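Local coordinates for protein YCGM (Escherichia coli, PDB 1NR9), which is a putative isomerase of the fumarylacetoacetate hydrolase family and binds a magnesium ion through acidic side chains, its exact role being left open, at residues Leu102-Arg107 with Ser129-Gly134; Leu14-Ser19 with Ala76-Ala81; Ser153-Gln158 with Ser203-Thr208; His70-Leu75 with Asp196-Leu201. One frame throughout, in Å; residues are numbered along the deposited sequence.

Contact 1 (Leu102-Arg107 with Ser129-Gly134); sequences LDLTLR and SCPLSG. With MG (magnesium ion), chain E.
Leu102 meets Pro131 where strand 95-102 ends: its N donates a weak hydrogen bond to Pro131 O (3.3 Å), and its CB lies 3.8 Å from Pro131 CD. Its carbonyl oxygen turns to Cys130, whose CA-H points almost straight at Leu102 O (CA to O 3.5 Å, 169° at the hydrogen). Asp103 then centres an inverse gamma turn, closed by a weak bond from Leu104 N back to Leu102 O. The turn sends the Asp103 side chain away from 129-134, and with CG anti to the backbone N (chi1 172°) its OD2 reaches the magnesium ion at 2.5 Å. Glu72 and a water also bind this metal. Lys124 donates to the same OD2, while Lys48 forms a salt bridge with OD1. Leu104 brings the chain back to the partner segment. Its N donates a strongly bent, weak bond to Ser129 O (3.1 Å, 120°), and its CD2 branch lies against the pyrrolidine ring, 3.4 Å from Pro131 CD, the two side chains crossing at about a right angle. The carbonyl oxygens of Leu104 and Ser129, both acceptors, share the Lys48 ammonium group, which thus links the Asp103 carboxylate to a carbonyl oxygen of each segment. Within the mixed sheet, strand 95-102 pairs antiparallel with both 130-137 and 69-79, and Pro131 packs beyond the contact on Cys54 of strand 53-55. Leu106 takes the N-cap position from which helix 107-116 departs.

Contact 2 (Leu14-Ser19 with Ala76-Ala81); sequences LDYPVS and AVLIGA
Gly80 O sits at the edge of the Tyr16 ring, near its plane and 3.3 Å from CE2, with CD2 of the same ring farther off. No hydrogen bond joins the two segments, so this carbonyl-to-ring-edge approach is their main polar meeting. The ring is carried there by a first torsion of -67°, which sets CG beside the backbone N and anti to the carbonyl carbon. Leu78 CD2 approaches the ring obliquely, 4.2 Å from Tyr16 CD1. The same methyl of Leu78 also touches Leu14 CD1 (3.9 Å), so one branch tip touches Leu14 and Tyr16 alike. Between Leu14 and Tyr16 the chain makes an inverse gamma turn centred on Asp15, with a weak bond from Tyr16 N to Leu14 O, which presents both side chains to the strand. This loop precedes strand 21-24 and lies against the end of strand 69-79, a member of the mixed sheet in which 95-102 and 189-191 are its antiparallel neighbours. Leu78 is buried and continues inward onto Val189 and Phe135, whereas Tyr16 and Leu14 remain partly exposed. Tyr16 also packs on Ala96, and His6 touches both Tyr16 and Leu78.

Contact 3 (Ser153-Gln158 with Ser203-Thr208); sequences SVNGEQ and SGDELT
Ser153 and Thr208 form an antiparallel hydrogen-bonded pair, with Ser153 N to Thr208 O and Thr208 N to Ser153 O both 3.0 Å, and Val154 faces Leu207 in the adjoining non-hydrogen-bonded pair. On the face carrying Ser153 and Thr208 the hydroxyls meet: Thr208 OG1 donates to Ser153 OG at 2.8 Å. Beyond Val154 the ladder is continued by Asn155, which is gripped three times. Its backbone N bonds Glu206 O (2.7 Å) nearly along the C=O axis. Its side chain, with CG beside the backbone N (chi1 -58°), then reaches across to the partner strand and takes the place of a main-chain carbonyl: Asn155 OD1 accepts Glu206 N at 2.9 Å, the donor lying above the amide plane. The other end of the amide, ND2, bonds Asp205 OD1 at 2.7 Å. That carboxylate oxygen lies in the amide plane of Asn155 yet is met from above its own plane, the two planes standing 58° apart. Asp205 is itself held by Gln202 N at OD2. Asn155 and Gly156 are the central residues of a type I' turn, so the contact joins a beta hairpin to a third strand. Strand 149-154 runs between its hairpin partner 157-163 and strand 206-211, and strand 214-219 completes the four-stranded antiparallel sheet, with Leu207 packing on Thr218.

Contact 4 (His70-Leu75 with Asp196-Leu201); sequences HHEVEL and DGVGPL. With MG (magnesium ion), chain E.
His71 and Gly199 form the close-packed heart of this contact. With CG between the backbone N and the carbonyl carbon (chi1 56°), the His71 imidazole lies against Gly199, which has no side chain to hold it off, and Gly199 N lies over one ring face. Leu201 closes on an edge of the same ring, its CG 3.9 Å from His71 ND1. The backbones join at His71 N to Gly199 O (2.9 Å), although the position of that oxygen is less certain. His71 is buried, and Leu152 and Val154 of the four-stranded sheet also pack on it. The solvent side is more open: His70, partly exposed, offers one ring face to the Gly199-Pro200 peptide bond, whose C and N each stand 3.6 Å above the plane, offset toward the rim. The exposed proline adds its CB, 3.7 Å from His70 CD2. Val198, also partly exposed, lies along one side of the strand, CG1 3.7 Å from His70 ND1 and CG2 3.9 Å from Glu72 CG. From there Glu72 runs out extended to the metal, its OE2 binding the magnesium ion at 2.4 Å and its OE1 forming a salt bridge with Lys124. Val198 thus packs on the aliphatic stem of a metal ligand while the carboxylate is fixed at both oxygens; the nearby lysine would be expected to offset part of the negative charge gathered around the ion.

How the contacts relate
From the N terminus, contact 2 closes first, bringing the loop at 14-19 to the far end of strand 69-79. Contact 4 opens just before it closes, on the same strand, so the two cross, although their centres lie about 23 Å apart. Contact 1 opens and closes within the long loop of contact 4; their centres are about 9 Å apart, and both supply ligands to one magnesium ion. Contact 3 begins inside that loop but ends beyond 196-201, so it crosses contact 4. The antiparallel sheet of contact 3 meets the mixed sheet at Leu207, which touches Leu102 of contact 1 and Leu201 of contact 4, and at Val154, which touches His71.

Contact 1 (Leu102-Arg107 with Ser129-Gly134)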
# COMPACT_ATOMS: atom_id res chain seq x y z
N LEU A 102 -9.90 11.47 -6.58
CA LEU A 102 -10.32 11.97 -5.29
C LEU A 102 -9.51 11.15 -4.32
O LEU A 102 -9.59 9.92 -4.31
CB LEU A 102 -11.81 11.72 -5.05
CG LEU A 102 -12.82 12.56 -5.83
CD1 LEU A 102 -14.20 12.37 -5.21
CD2 LEU A 102 -12.42 14.03 -5.76
N ASP A 103 -8.68 11.83 -3.55
CA ASP A 103 -7.87 11.16 -2.55
C ASP A 103 -8.80 11.13 -1.35
O ASP A 103 -8.69 11.92 -0.42
CB ASP A 103 -6.61 11.99 -2.28
CG ASP A 103 -5.78 11.48 -1.11
OD1 ASP A 103 -5.92 10.29 -0.74
OD2 ASP A 103 -4.98 12.28 -0.58
N LEU A 104 -9.77 10.23 -1.43
CA LEU A 104 -10.75 10.05 -0.38
C LEU A 104 -10.02 9.67 0.90
O LEU A 104 -9.19 8.77 0.89
CB LEU A 104 -11.71 8.94 -0.77
CG LEU A 104 -13.09 9.38 -1.24
CD1 LEU A 104 -13.02 10.71 -1.98
CD2 LEU A 104 -13.67 8.28 -2.12
N THR A 105 -10.34 10.36 1.99
CA THR A 105 -9.68 10.09 3.26
C THR A 105 -10.60 10.16 4.48
O THR A 105 -11.52 10.96 4.52
CB THR A 105 -8.47 11.04 3.47
OG1 THR A 105 -8.38 11.41 4.85
CG2 THR A 105 -8.60 12.29 2.62
N LEU A 106 -10.34 9.28 5.45
CA LEU A 106 -11.10 9.25 6.69
C LEU A 106 -10.41 10.16 7.72
O LEU A 106 -9.60 9.69 8.53
CB LEU A 106 -11.15 7.81 7.23
CG LEU A 106 -11.99 6.80 6.44
CD1 LEU A 106 -11.87 5.42 7.06
CD2 LEU A 106 -13.46 7.24 6.44
N ARG A 107 -10.74 11.46 7.69
CA ARG A 107 -10.11 12.45 8.58
C ARG A 107 -10.11 12.12 10.05
O ARG A 107 -9.07 12.18 10.69
CB ARG A 107 -10.74 13.83 8.39
CG ARG A 107 -10.73 14.35 6.98
CD ARG A 107 -9.35 14.35 6.31
NE ARG A 107 -8.41 15.33 6.85
CZ ARG A 107 -7.22 15.58 6.32
NH1 ARG A 107 -6.82 14.92 5.24
NH2 ARG A 107 -6.41 16.47 6.88
N SER A 129 -11.04 4.13 -2.00
CA SER A 129 -10.67 5.40 -1.38
C SER A 129 -9.96 6.23 -2.44
O SER A 129 -9.29 7.21 -2.11
CB SER A 129 -9.72 5.17 -0.21
OG SER A 129 -8.49 4.66 -0.69
N CYS A 130 -10.11 5.81 -3.69
CA CYS A 130 -9.48 6.48 -4.81
C CYS A 130 -10.29 6.40 -6.11
O CYS A 130 -9.92 5.70 -7.05
CB CYS A 130 -8.09 5.90 -5.05
SG CYS A 130 -7.05 6.87 -6.15
N PRO A 131 -11.44 7.10 -6.17
CA PRO A 131 -12.24 7.06 -7.39
C PRO A 131 -11.31 7.70 -8.40
O PRO A 131 -10.54 8.59 -8.05
CB PRO A 131 -13.42 7.96 -7.07
CG PRO A 131 -13.52 7.89 -5.57
CD PRO A 131 -12.08 7.94 -5.14
N LEU A 132 -11.37 7.30 -9.65
CA LEU A 132 -10.44 7.86 -10.61
C LEU A 132 -11.12 7.99 -11.96
O LEU A 132 -11.91 7.13 -12.35
CB LEU A 132 -9.24 6.93 -10.69
CG LEU A 132 -7.93 7.27 -11.37
CD1 LEU A 132 -7.31 8.51 -10.71
CD2 LEU A 132 -6.98 6.07 -11.26
N SER A 133 -10.81 9.07 -12.68
CA SER A 133 -11.39 9.30 -14.00
C SER A 133 -10.58 8.53 -15.03
O SER A 133 -9.63 7.81 -14.69
CB SER A 133 -11.36 10.80 -14.34
OG SER A 133 -10.04 11.26 -14.56
N GLY A 134 -10.97 8.67 -16.30
CA GLY A 134 -10.24 8.02 -17.37
C GLY A 134 -8.99 8.86 -17.57
O GLY A 134 -8.88 9.92 -16.97
MG MG E . -3.49 14.12 0.10
O HOH W 1 -2.94 13.04 -2.13

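Contact 2 (Leu14-Ser19 with Ala76-Ala81)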
# COMPACT_ATOMS: atom_id res chain seq x y z
N LEU A 14 -6.96 0.72 -21.50
CA LEU A 14 -5.56 0.93 -21.84
C LEU A 14 -4.76 -0.33 -21.51
O LEU A 14 -5.14 -1.11 -20.64
CB LEU A 14 -5.02 2.11 -21.06
CG LEU A 14 -5.77 3.42 -21.32
CD1 LEU A 14 -5.13 4.55 -20.52
CD2 LEU A 14 -5.75 3.72 -22.82
N ASP A 15 -3.65 -0.52 -22.20
CA ASP A 15 -2.83 -1.71 -21.97
C ASP A 15 -1.84 -1.56 -20.83
O ASP A 15 -0.64 -1.70 -21.01
CB ASP A 15 -2.09 -2.06 -23.25
CG ASP A 15 -2.26 -3.50 -23.63
OD1 ASP A 15 -1.83 -4.37 -22.85
OD2 ASP A 15 -2.84 -3.75 -24.71
N TYR A 16 -2.36 -1.26 -19.64
CA TYR A 16 -1.54 -1.10 -18.46
C TYR A 16 -2.23 -1.77 -17.28
O TYR A 16 -3.43 -1.61 -17.07
CB TYR A 16 -1.34 0.39 -18.13
CG TYR A 16 -0.51 1.16 -19.13
CD1 TYR A 16 -1.11 2.02 -20.05
CD2 TYR A 16 0.87 1.03 -19.14
CE1 TYR A 16 -0.34 2.74 -20.97
CE2 TYR A 16 1.64 1.74 -20.05
CZ TYR A 16 1.04 2.59 -20.96
OH TYR A 16 1.84 3.28 -21.85
N PRO A 17 -1.48 -2.54 -16.50
CA PRO A 17 -2.04 -3.23 -15.33
C PRO A 17 -2.45 -2.22 -14.27
O PRO A 17 -2.14 -1.03 -14.36
CB PRO A 17 -0.88 -4.08 -14.85
CG PRO A 17 -0.16 -4.39 -16.09
CD PRO A 17 -0.12 -3.04 -16.78
N VAL A 18 -3.15 -2.73 -13.28
CA VAL A 18 -3.57 -1.92 -12.15
C VAL A 18 -2.67 -2.44 -11.06
O VAL A 18 -2.26 -3.60 -11.11
CB VAL A 18 -5.04 -2.19 -11.77
CG1 VAL A 18 -5.36 -1.48 -10.47
CG2 VAL A 18 -5.97 -1.71 -12.86
N SER A 19 -2.31 -1.60 -10.10
CA SER A 19 -1.45 -2.06 -9.04
C SER A 19 -1.52 -1.16 -7.82
O SER A 19 -2.32 -1.39 -6.92
CB SER A 19 -0.00 -2.15 -9.53
OG SER A 19 0.78 -2.90 -8.61
N ALA A 76 -4.00 13.19 -11.49
CA ALA A 76 -3.50 11.82 -11.53
C ALA A 76 -2.62 11.59 -12.73
O ALA A 76 -3.02 11.83 -13.87
CB ALA A 76 -4.67 10.85 -11.56
N VAL A 77 -1.41 11.10 -12.47
CA VAL A 77 -0.45 10.81 -13.52
C VAL A 77 -0.35 9.29 -13.63
O VAL A 77 -0.14 8.60 -12.62
CB VAL A 77 0.94 11.41 -13.19
CG1 VAL A 77 1.89 11.22 -14.36
CG2 VAL A 77 0.81 12.88 -12.84
N LEU A 78 -0.52 8.78 -14.84
CA LEU A 78 -0.46 7.35 -15.12
C LEU A 78 0.92 6.96 -15.65
O LEU A 78 1.29 7.37 -16.75
CB LEU A 78 -1.51 6.98 -16.16
CG LEU A 78 -1.41 5.54 -16.68
CD1 LEU A 78 -1.71 4.57 -15.54
CD2 LEU A 78 -2.38 5.32 -17.84
N ILE A 79 1.68 6.17 -14.89
CA ILE A 79 3.01 5.75 -15.32
C ILE A 79 2.97 4.69 -16.44
O ILE A 79 2.27 3.68 -16.34
CB ILE A 79 3.85 5.21 -14.14
CG1 ILE A 79 4.38 6.35 -13.27
CG2 ILE A 79 5.06 4.48 -14.68
CD1 ILE A 79 3.35 7.22 -12.66
N GLY A 80 3.75 4.91 -17.51
CA GLY A 80 3.74 3.97 -18.62
C GLY A 80 4.91 3.00 -18.69
O GLY A 80 4.87 2.03 -19.46
N ALA A 81 5.95 3.26 -17.91
CA ALA A 81 7.13 2.40 -17.90
C ALA A 81 7.72 2.43 -16.50
O ALA A 81 7.44 3.34 -15.72
CB ALA A 81 8.15 2.90 -18.91

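Contact 3 (Ser153-Gln158 with Ser203-Thr208)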
# COMPACT_ATOMS: atom_id res chain seq x y z
N SER A 153 -16.94 20.49 -7.19
CA SER A 153 -18.12 21.13 -6.64
C SER A 153 -19.01 20.07 -6.02
O SER A 153 -19.13 18.96 -6.53
CB SER A 153 -18.89 21.88 -7.73
OG SER A 153 -19.35 20.99 -8.72
N VAL A 154 -19.61 20.40 -4.89
CA VAL A 154 -20.51 19.48 -4.23
C VAL A 154 -21.87 20.16 -4.26
O VAL A 154 -22.00 21.31 -3.82
CB VAL A 154 -20.09 19.21 -2.78
CG1 VAL A 154 -21.02 18.18 -2.16
CG2 VAL A 154 -18.67 18.72 -2.74
N ASN A 155 -22.86 19.46 -4.80
CA ASN A 155 -24.22 19.98 -4.90
C ASN A 155 -24.30 21.43 -5.41
O ASN A 155 -24.92 22.29 -4.77
CB ASN A 155 -24.93 19.85 -3.54
CG ASN A 155 -24.96 18.40 -3.02
OD1 ASN A 155 -25.31 17.47 -3.76
ND2 ASN A 155 -24.63 18.21 -1.75
N GLY A 156 -23.68 21.69 -6.55
CA GLY A 156 -23.71 23.02 -7.13
C GLY A 156 -22.74 24.03 -6.54
O GLY A 156 -22.47 25.07 -7.14
N GLU A 157 -22.20 23.73 -5.36
CA GLU A 157 -21.25 24.62 -4.72
C GLU A 157 -19.81 24.18 -4.93
O GLU A 157 -19.43 23.07 -4.54
CB GLU A 157 -21.51 24.69 -3.22
CG GLU A 157 -20.38 25.35 -2.46
CD GLU A 157 -20.57 25.29 -0.96
OE1 GLU A 157 -20.89 24.20 -0.43
OE2 GLU A 157 -20.39 26.33 -0.30
N GLN A 158 -19.00 25.04 -5.54
CA GLN A 158 -17.59 24.73 -5.78
C GLN A 158 -16.85 24.78 -4.46
O GLN A 158 -16.93 25.77 -3.75
CB GLN A 158 -16.98 25.72 -6.77
CG GLN A 158 -15.63 25.26 -7.28
CD GLN A 158 -15.05 26.20 -8.31
OE1 GLN A 158 -14.73 27.35 -8.01
NE2 GLN A 158 -14.91 25.72 -9.54
N SER A 203 -23.59 10.82 2.11
CA SER A 203 -24.47 10.04 1.25
C SER A 203 -25.49 10.95 0.61
O SER A 203 -26.08 11.81 1.27
CB SER A 203 -25.18 8.96 2.07
OG SER A 203 -24.25 8.18 2.79
N GLY A 204 -25.69 10.78 -0.69
CA GLY A 204 -26.65 11.61 -1.39
C GLY A 204 -26.05 12.81 -2.10
O GLY A 204 -26.66 13.35 -3.01
N ASP A 205 -24.86 13.24 -1.69
CA ASP A 205 -24.25 14.38 -2.35
C ASP A 205 -23.94 14.07 -3.81
O ASP A 205 -23.63 12.92 -4.16
CB ASP A 205 -22.93 14.80 -1.67
CG ASP A 205 -23.12 15.38 -0.28
OD1 ASP A 205 -24.07 16.18 -0.07
OD2 ASP A 205 -22.31 15.06 0.60
N GLU A 206 -24.03 15.08 -4.66
CA GLU A 206 -23.69 14.93 -6.06
C GLU A 206 -22.47 15.81 -6.16
O GLU A 206 -22.45 16.90 -5.58
CB GLU A 206 -24.80 15.45 -6.97
CG GLU A 206 -24.46 15.33 -8.46
CD GLU A 206 -25.68 15.38 -9.37
OE1 GLU A 206 -26.45 16.36 -9.29
OE2 GLU A 206 -25.88 14.45 -10.18
N LEU A 207 -21.43 15.34 -6.86
CA LEU A 207 -20.21 16.13 -7.01
C LEU A 207 -19.68 16.06 -8.42
O LEU A 207 -19.74 15.01 -9.06
CB LEU A 207 -19.13 15.65 -6.05
CG LEU A 207 -18.77 14.17 -6.06
CD1 LEU A 207 -17.28 13.99 -6.22
CD2 LEU A 207 -19.24 13.55 -4.75
N THR A 208 -19.18 17.18 -8.92
CA THR A 208 -18.62 17.20 -10.26
C THR A 208 -17.14 17.63 -10.14
O THR A 208 -16.82 18.65 -9.55
CB THR A 208 -19.45 18.12 -11.20
OG1 THR A 208 -19.07 19.48 -11.02
CG2 THR A 208 -20.91 18.01 -10.88

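Contact 4 (His70-Leu75 with Asp196-Leu201)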
# COMPACT_ATOMS: atom_id res chain seq x y z
N HIS A 70 -13.53 12.78 3.75
CA HIS A 70 -13.23 13.98 2.98
C HIS A 70 -12.85 13.74 1.53
O HIS A 70 -12.43 12.64 1.16
CB HIS A 70 -12.13 14.79 3.65
CG HIS A 70 -12.59 15.52 4.87
ND1 HIS A 70 -11.85 16.53 5.46
CD2 HIS A 70 -13.70 15.37 5.64
CE1 HIS A 70 -12.48 16.97 6.53
NE2 HIS A 70 -13.61 16.28 6.66
N HIS A 71 -13.01 14.78 0.71
CA HIS A 71 -12.67 14.69 -0.70
C HIS A 71 -11.45 15.55 -0.98
O HIS A 71 -11.27 16.61 -0.37
CB HIS A 71 -13.84 15.18 -1.56
CG HIS A 71 -14.29 16.57 -1.23
ND1 HIS A 71 -15.40 16.83 -0.46
CD2 HIS A 71 -13.74 17.78 -1.52
CE1 HIS A 71 -15.52 18.14 -0.28
NE2 HIS A 71 -14.52 18.73 -0.91
N GLU A 72 -10.59 15.07 -1.87
CA GLU A 72 -9.40 15.81 -2.25
C GLU A 72 -9.28 15.63 -3.75
O GLU A 72 -8.88 14.56 -4.21
CB GLU A 72 -8.14 15.24 -1.59
CG GLU A 72 -8.02 15.42 -0.08
CD GLU A 72 -6.63 15.03 0.44
OE1 GLU A 72 -6.40 15.10 1.67
OE2 GLU A 72 -5.77 14.66 -0.39
N VAL A 73 -9.65 16.64 -4.53
CA VAL A 73 -9.50 16.50 -5.97
C VAL A 73 -8.00 16.61 -6.21
O VAL A 73 -7.33 17.41 -5.56
CB VAL A 73 -10.24 17.61 -6.77
CG1 VAL A 73 -9.64 18.96 -6.47
CG2 VAL A 73 -10.20 17.30 -8.26
N GLU A 74 -7.48 15.79 -7.12
CA GLU A 74 -6.05 15.80 -7.40
C GLU A 74 -5.76 15.39 -8.85
O GLU A 74 -6.56 14.68 -9.48
CB GLU A 74 -5.30 14.85 -6.44
CG GLU A 74 -5.59 15.06 -4.92
CD GLU A 74 -4.58 14.34 -4.00
OE1 GLU A 74 -3.57 13.81 -4.52
OE2 GLU A 74 -4.78 14.32 -2.76
N LEU A 75 -4.63 15.84 -9.36
CA LEU A 75 -4.19 15.49 -10.71
C LEU A 75 -3.53 14.10 -10.64
O LEU A 75 -2.62 13.86 -9.84
CB LEU A 75 -3.16 16.50 -11.23
CG LEU A 75 -2.64 16.10 -12.61
CD1 LEU A 75 -3.78 16.18 -13.62
CD2 LEU A 75 -1.50 17.01 -13.03
N ASP A 196 -6.53 23.86 -1.82
CA ASP A 196 -7.21 24.24 -0.59
C ASP A 196 -8.71 23.99 -0.78
O ASP A 196 -9.21 23.98 -1.91
CB ASP A 196 -6.94 25.73 -0.32
CG ASP A 196 -7.36 26.16 1.06
OD1 ASP A 196 -8.56 26.07 1.39
OD2 ASP A 196 -6.48 26.60 1.83
N GLY A 197 -9.43 23.77 0.32
CA GLY A 197 -10.86 23.55 0.25
C GLY A 197 -11.37 22.14 0.52
O GLY A 197 -12.54 21.85 0.29
N VAL A 198 -10.49 21.27 0.99
CA VAL A 198 -10.86 19.89 1.31
C VAL A 198 -12.07 19.87 2.23
O VAL A 198 -12.06 20.54 3.25
CB VAL A 198 -9.71 19.17 2.03
CG1 VAL A 198 -10.14 17.80 2.49
CG2 VAL A 198 -8.51 19.08 1.11
N GLY A 199 -13.09 19.10 1.88
CA GLY A 199 -14.28 19.04 2.72
C GLY A 199 -14.81 17.64 2.97
O GLY A 199 -14.22 16.66 2.54
N PRO A 200 -15.93 17.53 3.69
CA PRO A 200 -16.55 16.24 4.01
C PRO A 200 -17.60 15.85 2.97
O PRO A 200 -18.27 16.72 2.42
CB PRO A 200 -17.17 16.50 5.37
CG PRO A 200 -17.72 17.87 5.17
CD PRO A 200 -16.56 18.59 4.49
N LEU A 201 -17.71 14.55 2.71
CA LEU A 201 -18.68 14.01 1.76
C LEU A 201 -19.77 13.29 2.54
O LEU A 201 -19.51 12.71 3.61
CB LEU A 201 -18.01 13.00 0.84
CG LEU A 201 -17.41 13.46 -0.48
CD1 LEU A 201 -17.01 12.24 -1.28
CD2 LEU A 201 -18.43 14.29 -1.26
MG MG E . -3.49 14.12 0.10
O HOH W 1 -2.94 13.04 -2.13